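Local coordinates for protein kinase A regulatory subunit, putative (Trypanosoma cruzi, PDB 6FTF) that binds nucleoside analogues such as 7-cyano-7-deazainosine in two cyclic nucleotide-binding domains and probably regulates a cAMP-independent protein kinase A, at residues I36-T41 against I54-A58; A60-F66 against E130-L136; Y191-E197 against R243-V249; W201-I205 against T228-G234. All blocks are in the same frame, centred on the assembly; numbering follows the deposited sequence.

Contact 1. Residues I36-T41 against I54-A58; sequences ITKLLT and IKVVA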
# COMPACT_ATOMS: atom_id res chain seq x y z
N ILE A 36 -11.88 -11.53 -5.84
CA ILE A 36 -12.06 -10.08 -5.85
C ILE A 36 -11.59 -9.49 -4.53
O ILE A 36 -10.91 -8.47 -4.50
CB ILE A 36 -13.52 -9.71 -6.13
CG1 ILE A 36 -13.96 -10.25 -7.49
CG2 ILE A 36 -13.69 -8.24 -6.07
CD1 ILE A 36 -15.44 -10.27 -7.66
N THR A 37 -11.94 -10.12 -3.41
CA THR A 37 -11.54 -9.52 -2.15
C THR A 37 -10.03 -9.54 -1.97
O THR A 37 -9.48 -8.64 -1.32
CB THR A 37 -12.23 -10.18 -0.96
OG1 THR A 37 -11.88 -11.56 -0.90
CG2 THR A 37 -13.74 -10.00 -1.05
N LYS A 38 -9.35 -10.54 -2.53
CA LYS A 38 -7.89 -10.49 -2.49
C LYS A 38 -7.35 -9.30 -3.27
O LYS A 38 -6.43 -8.61 -2.81
CB LYS A 38 -7.31 -11.80 -3.00
CG LYS A 38 -5.81 -11.93 -2.79
CD LYS A 38 -5.30 -13.29 -3.25
CE LYS A 38 -6.13 -14.42 -2.65
NZ LYS A 38 -6.10 -14.43 -1.16
N LEU A 39 -7.92 -9.02 -4.44
CA LEU A 39 -7.50 -7.82 -5.16
C LEU A 39 -7.73 -6.57 -4.32
O LEU A 39 -6.87 -5.69 -4.24
CB LEU A 39 -8.25 -7.69 -6.48
CG LEU A 39 -7.97 -8.76 -7.55
CD1 LEU A 39 -8.94 -8.61 -8.71
CD2 LEU A 39 -6.56 -8.68 -8.06
N LEU A 40 -8.89 -6.47 -3.69
CA LEU A 40 -9.22 -5.27 -2.94
C LEU A 40 -8.33 -5.11 -1.72
O LEU A 40 -7.92 -3.98 -1.39
CB LEU A 40 -10.68 -5.31 -2.52
CG LEU A 40 -11.72 -5.36 -3.63
CD1 LEU A 40 -13.06 -5.37 -2.94
CD2 LEU A 40 -11.55 -4.20 -4.59
N THR A 41 -8.03 -6.19 -1.01
CA THR A 41 -7.27 -6.06 0.22
C THR A 41 -5.79 -5.77 -0.02
O THR A 41 -5.08 -5.41 0.93
CB THR A 41 -7.42 -7.28 1.13
OG1 THR A 41 -6.94 -8.44 0.45
CG2 THR A 41 -8.87 -7.49 1.56
N ILE A 54 -15.44 -4.48 2.55
CA ILE A 54 -14.71 -5.05 1.41
C ILE A 54 -15.62 -5.98 0.62
O ILE A 54 -15.64 -5.97 -0.61
CB ILE A 54 -13.45 -5.80 1.90
CG1 ILE A 54 -12.35 -4.82 2.34
CG2 ILE A 54 -12.93 -6.78 0.82
CD1 ILE A 54 -11.70 -4.08 1.21
N LYS A 55 -16.36 -6.84 1.33
CA LYS A 55 -17.21 -7.81 0.65
C LYS A 55 -18.41 -7.14 -0.01
O LYS A 55 -18.84 -7.58 -1.08
CB LYS A 55 -17.56 -8.97 1.58
CG LYS A 55 -16.34 -9.82 1.89
CD LYS A 55 -16.61 -10.91 2.91
CE LYS A 55 -17.40 -12.05 2.32
NZ LYS A 55 -17.64 -13.13 3.33
N VAL A 56 -18.94 -6.06 0.58
CA VAL A 56 -20.00 -5.29 -0.10
C VAL A 56 -19.48 -4.74 -1.41
O VAL A 56 -20.14 -4.82 -2.46
CB VAL A 56 -20.53 -4.17 0.82
CG1 VAL A 56 -21.46 -3.24 0.06
CG2 VAL A 56 -21.24 -4.74 2.03
N VAL A 57 -18.30 -4.12 -1.38
CA VAL A 57 -17.72 -3.54 -2.58
C VAL A 57 -17.50 -4.63 -3.63
O VAL A 57 -17.84 -4.46 -4.80
CB VAL A 57 -16.41 -2.80 -2.23
CG1 VAL A 57 -15.67 -2.39 -3.48
CG2 VAL A 57 -16.72 -1.56 -1.39
N ALA A 58 -16.94 -5.77 -3.22
CA ALA A 58 -16.75 -6.89 -4.13
C ALA A 58 -18.06 -7.31 -4.77
O ALA A 58 -18.13 -7.55 -5.99
CB ALA A 58 -16.05 -8.05 -3.44

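Contact 2. Residues A60-F66 against E130-L136; sequences AMQRATF and ELIAWVL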
# COMPACT_ATOMS: atom_id res chain seq x y z
N ALA A 60 -20.55 -5.54 -5.44
CA ALA A 60 -21.03 -4.51 -6.35
C ALA A 60 -20.26 -4.48 -7.67
O ALA A 60 -20.68 -3.78 -8.59
CB ALA A 60 -20.93 -3.12 -5.71
N MET A 61 -19.18 -5.23 -7.78
CA MET A 61 -18.35 -5.16 -8.96
C MET A 61 -18.84 -6.09 -10.07
O MET A 61 -19.51 -7.10 -9.83
CB MET A 61 -16.91 -5.48 -8.58
CG MET A 61 -16.35 -4.43 -7.64
SD MET A 61 -14.61 -4.63 -7.25
CE MET A 61 -14.57 -5.43 -5.77
N GLN A 62 -18.52 -5.69 -11.29
CA GLN A 62 -18.86 -6.48 -12.47
C GLN A 62 -17.60 -6.66 -13.31
O GLN A 62 -16.71 -5.81 -13.33
CB GLN A 62 -19.90 -5.75 -13.32
CG GLN A 62 -21.18 -5.40 -12.58
CD GLN A 62 -22.11 -4.57 -13.44
OE1 GLN A 62 -22.08 -3.33 -13.42
NE2 GLN A 62 -22.91 -5.25 -14.22
N ARG A 63 -17.53 -7.76 -14.04
CA ARG A 63 -16.32 -8.08 -14.79
C ARG A 63 -16.35 -7.48 -16.19
O ARG A 63 -17.39 -7.51 -16.85
CB ARG A 63 -16.14 -9.59 -14.89
CG ARG A 63 -14.83 -10.01 -15.56
CD ARG A 63 -14.54 -11.47 -15.25
NE ARG A 63 -15.63 -12.31 -15.72
CZ ARG A 63 -15.99 -13.47 -15.20
NH1 ARG A 63 -17.01 -14.12 -15.75
NH2 ARG A 63 -15.37 -13.98 -14.16
N ALA A 64 -15.21 -6.99 -16.64
CA ALA A 64 -15.05 -6.51 -18.01
C ALA A 64 -13.74 -7.03 -18.57
O ALA A 64 -12.79 -7.26 -17.83
CB ALA A 64 -15.05 -4.98 -18.04
N THR A 65 -13.69 -7.21 -19.89
CA THR A 65 -12.45 -7.64 -20.52
C THR A 65 -12.15 -6.74 -21.70
O THR A 65 -13.05 -6.14 -22.30
CB THR A 65 -12.50 -9.09 -21.00
OG1 THR A 65 -13.44 -9.22 -22.07
CG2 THR A 65 -12.85 -10.01 -19.87
N PHE A 66 -10.87 -6.69 -22.02
CA PHE A 66 -10.32 -5.83 -23.06
C PHE A 66 -9.21 -6.59 -23.77
O PHE A 66 -8.66 -7.57 -23.26
CB PHE A 66 -9.74 -4.55 -22.47
CG PHE A 66 -10.74 -3.72 -21.72
CD1 PHE A 66 -10.94 -3.92 -20.35
CD2 PHE A 66 -11.47 -2.75 -22.36
CE1 PHE A 66 -11.87 -3.17 -19.66
CE2 PHE A 66 -12.41 -1.99 -21.67
CZ PHE A 66 -12.60 -2.21 -20.32
N GLU A 130 -4.63 -9.61 -23.54
CA GLU A 130 -5.94 -9.40 -22.92
C GLU A 130 -5.74 -8.70 -21.59
O GLU A 130 -4.66 -8.71 -21.02
CB GLU A 130 -6.69 -10.72 -22.67
CG GLU A 130 -6.86 -11.60 -23.89
CD GLU A 130 -5.72 -12.58 -24.09
OE1 GLU A 130 -4.94 -12.83 -23.14
OE2 GLU A 130 -5.61 -13.11 -25.21
N LEU A 131 -6.83 -8.13 -21.08
CA LEU A 131 -6.88 -7.60 -19.73
C LEU A 131 -8.26 -7.89 -19.17
O LEU A 131 -9.28 -7.71 -19.86
CB LEU A 131 -6.55 -6.10 -19.73
CG LEU A 131 -6.52 -5.42 -18.37
CD1 LEU A 131 -5.53 -4.24 -18.39
CD2 LEU A 131 -7.90 -4.91 -17.95
N ILE A 132 -8.29 -8.38 -17.94
CA ILE A 132 -9.53 -8.67 -17.23
C ILE A 132 -9.58 -7.74 -16.03
O ILE A 132 -8.61 -7.66 -15.27
CB ILE A 132 -9.58 -10.13 -16.76
CG1 ILE A 132 -9.48 -11.09 -17.94
CG2 ILE A 132 -10.84 -10.41 -15.94
CD1 ILE A 132 -9.07 -12.49 -17.57
N ALA A 133 -10.71 -7.08 -15.83
CA ALA A 133 -10.87 -6.15 -14.72
C ALA A 133 -12.21 -6.36 -14.03
O ALA A 133 -13.17 -6.86 -14.61
CB ALA A 133 -10.80 -4.71 -15.21
N TRP A 134 -12.26 -5.91 -12.78
CA TRP A 134 -13.50 -5.81 -12.01
C TRP A 134 -13.83 -4.33 -11.85
O TRP A 134 -12.95 -3.52 -11.53
CB TRP A 134 -13.36 -6.52 -10.67
CG TRP A 134 -13.24 -8.00 -10.86
CD1 TRP A 134 -12.07 -8.72 -10.98
CD2 TRP A 134 -14.31 -8.94 -11.02
NE1 TRP A 134 -12.37 -10.05 -11.19
CE2 TRP A 134 -13.72 -10.20 -11.22
CE3 TRP A 134 -15.70 -8.84 -11.00
CZ2 TRP A 134 -14.49 -11.35 -11.39
CZ3 TRP A 134 -16.45 -9.98 -11.17
CH2 TRP A 134 -15.84 -11.22 -11.37
N VAL A 135 -15.08 -3.98 -12.08
CA VAL A 135 -15.48 -2.59 -12.29
C VAL A 135 -16.50 -2.17 -11.25
O VAL A 135 -17.50 -2.86 -11.03
CB VAL A 135 -16.05 -2.39 -13.71
CG1 VAL A 135 -16.25 -0.90 -14.01
CG2 VAL A 135 -15.16 -3.08 -14.74
N LEU A 136 -16.25 -1.02 -10.63
CA LEU A 136 -17.09 -0.45 -9.59
C LEU A 136 -17.70 0.86 -10.07
O LEU A 136 -17.04 1.65 -10.74
CB LEU A 136 -16.27 -0.18 -8.32
CG LEU A 136 -17.05 0.22 -7.08
CD1 LEU A 136 -17.94 -0.91 -6.60
CD2 LEU A 136 -16.10 0.62 -5.97
O HOH W 1 -20.08 -1.86 -11.73

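Contact 3. Residues Y191-E197 against R243-V249; sequences YIIHYGE and RTVADVV. With 7CI (7-cyano-7-deazainosine), chain E.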
# COMPACT_ATOMS: atom_id res chain seq x y z
N TYR A 191 7.49 -0.54 23.01
CA TYR A 191 7.99 -1.35 21.90
C TYR A 191 7.12 -1.12 20.67
O TYR A 191 5.89 -1.31 20.70
CB TYR A 191 8.01 -2.84 22.28
CG TYR A 191 9.18 -3.26 23.14
CD1 TYR A 191 9.52 -2.58 24.30
CD2 TYR A 191 9.97 -4.34 22.77
CE1 TYR A 191 10.61 -2.97 25.06
CE2 TYR A 191 11.05 -4.74 23.54
CZ TYR A 191 11.36 -4.06 24.68
OH TYR A 191 12.44 -4.40 25.47
N ILE A 192 7.76 -0.71 19.59
CA ILE A 192 7.11 -0.59 18.30
C ILE A 192 7.03 -1.94 17.63
O ILE A 192 5.98 -2.31 17.06
CB ILE A 192 7.90 0.44 17.46
CG1 ILE A 192 7.91 1.79 18.18
CG2 ILE A 192 7.33 0.54 16.05
CD1 ILE A 192 8.83 2.83 17.60
N ILE A 193 8.13 -2.70 17.67
CA ILE A 193 8.22 -4.07 17.19
C ILE A 193 8.81 -4.92 18.31
O ILE A 193 9.78 -4.52 18.95
CB ILE A 193 9.09 -4.17 15.91
CG1 ILE A 193 8.41 -3.41 14.79
CG2 ILE A 193 9.34 -5.62 15.54
CD1 ILE A 193 9.29 -3.21 13.52
N HIS A 194 8.23 -6.10 18.54
CA HIS A 194 8.83 -7.12 19.39
C HIS A 194 9.51 -8.17 18.54
O HIS A 194 8.97 -8.58 17.51
CB HIS A 194 7.78 -7.83 20.25
CG HIS A 194 7.37 -7.07 21.47
ND1 HIS A 194 8.01 -7.20 22.68
CD2 HIS A 194 6.37 -6.18 21.66
CE1 HIS A 194 7.42 -6.42 23.57
NE2 HIS A 194 6.43 -5.78 22.98
N TYR A 195 10.66 -8.63 19.00
CA TYR A 195 11.34 -9.80 18.46
C TYR A 195 10.40 -10.99 18.41
O TYR A 195 9.63 -11.21 19.35
CB TYR A 195 12.51 -10.10 19.40
CG TYR A 195 13.36 -11.29 19.04
CD1 TYR A 195 12.96 -12.57 19.34
CD2 TYR A 195 14.59 -11.13 18.41
CE1 TYR A 195 13.75 -13.66 19.01
CE2 TYR A 195 15.38 -12.21 18.09
CZ TYR A 195 14.95 -13.46 18.40
OH TYR A 195 15.72 -14.56 18.11
N GLY A 196 10.50 -11.79 17.35
CA GLY A 196 9.84 -13.07 17.30
C GLY A 196 8.41 -13.06 16.84
O GLY A 196 7.72 -14.09 16.99
N GLU A 197 7.95 -12.00 16.21
CA GLU A 197 6.57 -11.88 15.77
C GLU A 197 6.48 -11.92 14.25
O GLU A 197 7.46 -11.85 13.54
CB GLU A 197 5.85 -10.65 16.36
CG GLU A 197 6.47 -9.29 16.13
CD GLU A 197 5.78 -8.17 16.98
OE1 GLU A 197 4.99 -8.55 17.87
OE2 GLU A 197 6.01 -6.94 16.79
N ARG A 243 10.12 -14.04 10.48
CA ARG A 243 9.61 -13.34 11.66
C ARG A 243 10.61 -12.29 12.12
O ARG A 243 11.77 -12.28 11.73
CB ARG A 243 9.27 -14.35 12.77
CG ARG A 243 8.14 -15.30 12.39
CD ARG A 243 7.80 -16.25 13.51
NE ARG A 243 7.00 -15.66 14.58
CZ ARG A 243 5.67 -15.64 14.62
NH1 ARG A 243 4.96 -16.10 13.62
NH2 ARG A 243 5.05 -15.14 15.67
N THR A 244 10.16 -11.39 12.98
CA THR A 244 11.02 -10.27 13.37
C THR A 244 12.22 -10.76 14.17
O THR A 244 12.12 -11.66 15.01
CB THR A 244 10.23 -9.22 14.16
OG1 THR A 244 9.68 -9.84 15.31
CG2 THR A 244 9.13 -8.59 13.33
N VAL A 245 13.36 -10.16 13.87
CA VAL A 245 14.64 -10.56 14.41
C VAL A 245 15.20 -9.55 15.38
O VAL A 245 16.33 -9.73 15.87
CB VAL A 245 15.63 -10.90 13.28
CG1 VAL A 245 15.23 -12.20 12.61
CG2 VAL A 245 15.66 -9.79 12.23
N ALA A 246 14.47 -8.49 15.68
CA ALA A 246 14.90 -7.51 16.67
C ALA A 246 13.68 -6.84 17.26
O ALA A 246 12.62 -6.77 16.63
CB ALA A 246 15.77 -6.44 16.03
N ASP A 247 13.84 -6.35 18.49
CA ASP A 247 12.90 -5.39 19.03
C ASP A 247 13.25 -4.02 18.46
O ASP A 247 14.41 -3.71 18.21
CB ASP A 247 13.03 -5.29 20.55
CG ASP A 247 12.88 -6.62 21.25
OD1 ASP A 247 11.80 -7.23 21.14
OD2 ASP A 247 13.83 -7.02 21.97
N VAL A 248 12.24 -3.16 18.34
CA VAL A 248 12.45 -1.75 18.06
C VAL A 248 11.70 -0.98 19.13
O VAL A 248 10.48 -1.16 19.28
CB VAL A 248 11.98 -1.35 16.65
CG1 VAL A 248 12.27 0.12 16.44
CG2 VAL A 248 12.66 -2.21 15.60
N VAL A 249 12.42 -0.18 19.90
CA VAL A 249 11.90 0.46 21.11
C VAL A 249 12.03 1.97 20.96
O VAL A 249 13.10 2.47 20.60
CB VAL A 249 12.65 -0.02 22.36
CG1 VAL A 249 12.05 0.58 23.62
CG2 VAL A 249 12.66 -1.55 22.41
C1 7CI E . 15.20 -3.61 12.22
N1 7CI E . 16.49 -4.40 12.28
O1 7CI E . 14.27 -4.16 13.13
C2 7CI E . 17.68 -3.88 12.08
N2 7CI E . 18.03 -2.59 11.83
O2 7CI E . 13.87 -2.52 10.59
C3 7CI E . 19.34 -2.30 11.75
N3 7CI E . 20.32 -3.31 11.82
O3 7CI E . 12.63 -4.80 10.00
C4 7CI E . 19.98 -4.62 12.03
N4 7CI E . 18.71 -8.56 12.77
C5 7CI E . 18.62 -4.95 12.20
O5 7CI E . 20.93 -5.46 12.04
C6 7CI E . 17.87 -6.17 12.48
C7 7CI E . 16.55 -5.73 12.52
C8 7CI E . 18.33 -7.47 12.64
C9 7CI E . 14.56 -3.68 10.88
C10 7CI E . 13.69 -4.83 11.01
C11 7CI E . 13.12 -4.61 12.42
C12 7CI E . 12.57 -5.93 13.11
O4 7CI E . 13.48 -6.96 12.95
O HOH W 2 14.27 -6.22 24.58
O HOH W 3 10.43 -8.65 23.00

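Contact 4. Residues W201-I205 against T228-G234; sequences WLYII and TQGDHIG. With 7CI (7-cyano-7-deazainosine), chain E; EDO (1,2-ethanediol), chain C.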
# COMPACT_ATOMS: atom_id res chain seq x y z
N TRP A 201 4.12 -5.01 9.86
CA TRP A 201 4.02 -3.56 9.84
C TRP A 201 5.36 -2.91 9.55
O TRP A 201 6.38 -3.25 10.15
CB TRP A 201 3.54 -3.07 11.20
CG TRP A 201 2.17 -3.54 11.57
CD1 TRP A 201 1.84 -4.48 12.51
CD2 TRP A 201 0.94 -3.06 11.03
NE1 TRP A 201 0.46 -4.60 12.59
CE2 TRP A 201 -0.11 -3.74 11.68
CE3 TRP A 201 0.62 -2.10 10.06
CZ2 TRP A 201 -1.45 -3.51 11.38
CZ3 TRP A 201 -0.72 -1.88 9.76
CH2 TRP A 201 -1.73 -2.57 10.43
N LEU A 202 5.33 -1.93 8.65
CA LEU A 202 6.47 -1.09 8.35
C LEU A 202 6.16 0.30 8.88
O LEU A 202 5.05 0.81 8.70
CB LEU A 202 6.74 -1.07 6.84
CG LEU A 202 7.96 -0.29 6.33
CD1 LEU A 202 8.46 -0.88 5.01
CD2 LEU A 202 7.62 1.17 6.14
N TYR A 203 7.13 0.91 9.54
CA TYR A 203 6.97 2.20 10.18
C TYR A 203 7.96 3.18 9.58
O TYR A 203 9.15 2.86 9.45
CB TYR A 203 7.22 2.10 11.69
CG TYR A 203 6.27 1.17 12.41
CD1 TYR A 203 6.54 -0.17 12.51
CD2 TYR A 203 5.11 1.65 13.00
CE1 TYR A 203 5.67 -1.02 13.16
CE2 TYR A 203 4.24 0.81 13.65
CZ TYR A 203 4.52 -0.52 13.72
OH TYR A 203 3.65 -1.38 14.38
N ILE A 204 7.49 4.38 9.25
CA ILE A 204 8.36 5.48 8.87
C ILE A 204 8.33 6.46 10.02
O ILE A 204 7.24 6.86 10.47
CB ILE A 204 7.91 6.14 7.56
CG1 ILE A 204 7.72 5.10 6.45
CG2 ILE A 204 8.91 7.21 7.17
CD1 ILE A 204 7.13 5.67 5.16
N ILE A 205 9.49 6.82 10.53
CA ILE A 205 9.55 7.69 11.69
C ILE A 205 9.29 9.13 11.28
O ILE A 205 10.08 9.74 10.55
CB ILE A 205 10.89 7.55 12.42
CG1 ILE A 205 11.11 6.08 12.81
CG2 ILE A 205 10.91 8.45 13.66
CD1 ILE A 205 12.48 5.79 13.35
N THR A 228 16.11 7.38 13.43
CA THR A 228 15.43 8.61 13.81
C THR A 228 14.56 9.10 12.65
O THR A 228 14.29 8.37 11.70
CB THR A 228 16.46 9.63 14.32
OG1 THR A 228 15.80 10.74 14.92
CG2 THR A 228 17.34 10.10 13.21
N GLN A 229 14.10 10.35 12.77
CA GLN A 229 13.14 10.91 11.83
C GLN A 229 13.59 10.71 10.39
O GLN A 229 14.73 11.01 10.02
CB GLN A 229 13.02 12.41 12.15
CG GLN A 229 12.06 13.17 11.28
CD GLN A 229 11.89 14.60 11.73
OE1 GLN A 229 11.92 14.90 12.93
NE2 GLN A 229 11.73 15.50 10.77
N GLY A 230 12.68 10.20 9.57
CA GLY A 230 12.94 9.92 8.17
C GLY A 230 13.36 8.49 7.89
O GLY A 230 13.28 8.06 6.74
N ASP A 231 13.79 7.76 8.91
CA ASP A 231 14.18 6.37 8.77
C ASP A 231 12.95 5.47 8.82
O ASP A 231 11.85 5.89 9.19
CB ASP A 231 15.15 5.98 9.89
CG ASP A 231 16.50 6.66 9.77
OD1 ASP A 231 16.98 6.87 8.63
OD2 ASP A 231 17.11 6.94 10.81
N HIS A 232 13.16 4.23 8.45
CA HIS A 232 12.10 3.22 8.46
C HIS A 232 12.55 1.95 9.17
O HIS A 232 13.74 1.61 9.18
CB HIS A 232 11.69 2.85 7.04
CG HIS A 232 12.86 2.52 6.16
ND1 HIS A 232 13.43 1.27 6.13
CD2 HIS A 232 13.61 3.30 5.35
CE1 HIS A 232 14.47 1.28 5.31
NE2 HIS A 232 14.59 2.51 4.81
N ILE A 233 11.58 1.24 9.74
CA ILE A 233 11.81 -0.06 10.35
C ILE A 233 10.68 -1.00 9.96
O ILE A 233 9.56 -0.56 9.68
CB ILE A 233 11.98 -0.04 11.90
CG1 ILE A 233 10.74 0.54 12.61
CG2 ILE A 233 13.27 0.66 12.30
CD1 ILE A 233 10.82 2.02 12.97
N GLY A 234 10.98 -2.30 9.93
CA GLY A 234 10.01 -3.34 9.64
C GLY A 234 10.14 -3.93 8.26
O GLY A 234 9.49 -4.95 7.97
C1 7CI E . 15.20 -3.61 12.22
N1 7CI E . 16.49 -4.40 12.28
O1 7CI E . 14.27 -4.16 13.13
C2 7CI E . 17.68 -3.88 12.08
N2 7CI E . 18.03 -2.59 11.83
O2 7CI E . 13.87 -2.52 10.59
C3 7CI E . 19.34 -2.30 11.75
N3 7CI E . 20.32 -3.31 11.82
O3 7CI E . 12.63 -4.80 10.00
C4 7CI E . 19.98 -4.62 12.03
N4 7CI E . 18.71 -8.56 12.77
C5 7CI E . 18.62 -4.95 12.20
O5 7CI E . 20.93 -5.46 12.04
C6 7CI E . 17.87 -6.17 12.48
C7 7CI E . 16.55 -5.73 12.52
C8 7CI E . 18.33 -7.47 12.64
C9 7CI E . 14.56 -3.68 10.88
C10 7CI E . 13.69 -4.83 11.01
C11 7CI E . 13.12 -4.61 12.42
C12 7CI E . 12.57 -5.93 13.11
O4 7CI E . 13.48 -6.96 12.95
C1 EDO C . 11.18 14.58 6.96
O1 EDO C . 10.70 15.11 8.19
C2 EDO C . 12.05 13.36 7.22
O2 EDO C . 13.12 13.75 8.09

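Contact 1. Residues I36-T41 against I54-A58
I36, T37 and L40 of helix 30-42 pack against I54 and A58 of helix 51-60 in a helix-helix contact on the N-terminal side of strand 62-67. The two short segments run at 120° to each other with their axes 9.4 Å apart, a steep crossing that buries 327 Å² in all.

The packing is apolar, and the closest pair of side chains is I36 CG2 with A58 CB, 3.5 Å apart. Next to it the methyl CG2 of T37 lies among I54 CG2, K55 CG and A58 CB. In the conformer given, T37 chi1 of 61° sets this methyl anti to the carbonyl carbon, where it touches the other helix, while OG1 bonds back to M33 O of its own helix. T41 CG2 meets the same I54 CG2 at a longer 4.2 Å, the two side chains crossing at about a right angle.

L40 makes most of its contacts through CD1. With chi2 at -179°, CD1 lies 4.0 Å from V57 CG1 and equally far from A58 CB. F46 and M61 also touch L40. The same CD1 ends against the backbone, 3.5 Å from I54 O, a carbonyl whose helical bond is to A58 N.

Contact 2. Residues A60-F66 against E130-L136
R63 CB lies over one face of the W134 indole, offset toward the rim: it stands 3.9 Å from the centroid of the six-membered ring and 16° off its normal, a CH-pi contact. The M61 backbone lies at the edge of the indole, near its plane. R63 CG is anti to the backbone N, which carries the chain alongside the indole, and the bend at chi3 leaves the guanidinium plane at 58° to the ring, so this is no parallel stack. I132 CG2 touches R63 CD on the same side of the sheet, and W134 NE1 is bonded to Q87 OE1. On the other side, the F66 ring meets L131 CD2 obliquely at CD1, 4.0 Å away.

The backbones form a regular antiparallel pair. Q62-V135, A64-A133 and F66-L131 are hydrogen-bonded pairs, while R63-W134 and T65-I132 are non-hydrogen-bonded. The central bonds, A64 N to A133 O and A133 N to A64 O, are both 2.9 Å and nearly straight at 170°. V135 CG2 lies 3.8 Å from A64 CB. A water lies within hydrogen-bonding reach of both V135 O and Q62 OE1.

Just before the strand, A60 CB touches L136 CD1 at 3.8 Å, joined by M61 CG. Strand 62-67 is outermost in its four-stranded antiparallel sheet, one half of the domain's beta barrel. Strand 130-137 pairs on its other side with strand 82-86, whose Y84 packs on F66, A133 and V135, while helix 30-42 lies against M61 and W134.

Contact 3. Residues Y191-E197 against R243-V249
Y191 lays its ring on V249 while its neighbours form a classic beta bulge: I192 N and I193 N both donate to V248 O, at 2.8 and 3.2 Å, and V248 N returns a bond to I193 O.

Beyond the bulge, side chains hold the type II turn H194-E197. T244 OG1 donates to H194 O at 2.6 Å on a lone pair and accepts from E197 N at 2.9 Å; chi1 of 59° sets this hydroxyl between the backbone N and the carbonyl carbon. D247 OD1 takes Y195 N at 2.8 Å, almost straight (178°) but from above the carboxylate plane. R243 grips G196 O side-on with NE and NH2, the oxygen lying in the guanidinium plane.

Among apolar and aromatic contacts, V249 CG2 stands over the centre of the Y191 ring, 3.5 Å from the centroid, a CH-pi contact. D247 OD1 lies in plane at the ring's edge, and a water links Y191 OH to D247 OD2.

The ligand's O4 accepts weak bonds from V245 N and A246 N, a position consistent with the phosphate-binding cassette of this family. Strand 191-193 is outermost in its sheet; strand 247-250 separates it from strand 209-215, whose last residue, R215, forms a salt bridge with D247.

Contact 4. Residues W201-I205 against T228-G234
The nucleoside pocket of the second cyclic nucleotide-binding domain is bordered here by a short antiparallel strand pair of the beta barrel, 201-205 with 232-233, and by the glycine that follows it. G234 N donates to ribose O2 of 7-cyano-7-deazainosine at 3.0 Å and 163°, and more weakly, with a bent geometry, to O3. The I233 side chain is close by, with CB 3.4 Å from ligand O2.

Y203 and I233 form the hydrogen-bonded pair, each N donating to the other's O; I204 and H232 are the adjacent non-hydrogen-bonded pair. I205 then extends the pairing into the type II turn T228-D231: I205 N donates to D231 O, and G230 N to I205 O at 2.8 Å. The positive phi of G230 (94°) suits its place in that turn. D231 also ties the turn from inside, since OD2 receives T228 N at 2.8 Å on the anti side of the carboxylate.

On the face shared by Y203 and I233, chi1 of 59° places I233 CG1 between its backbone N and carbonyl carbon and directs the branch across the strands. H232 on the other face bonds through ND1 to E235, at the start of helix 235-240. I233 CD1 bridges two residues of strand 201-205, lying 3.8 Å from Y203 CB and 4.1 Å from I205 CG1.

Contacts 1 and 2 form one packed unit, with centres 13 Å apart: helix 51-60 leads directly into strand 62-67, and I36 CD1 rests 3.6 Å from W134 CE3, so the helix pair sits on the indole side of the strand pair. Contacts 3 and 4 are likewise 13 Å apart between centres; I193 CD1 approaches G234 CA to 4.0 Å, and both touch the same 7-cyano-7-deazainosine, contact 3 at O4 and contact 4 at ribose O2 and O3. Contacts 2 and 3, in different domains, have centres about 41 Å apart. In the first domain, the L131 side chain of contact 2 lies about 11 Å from a bound 7-cyano-7-deazainosine.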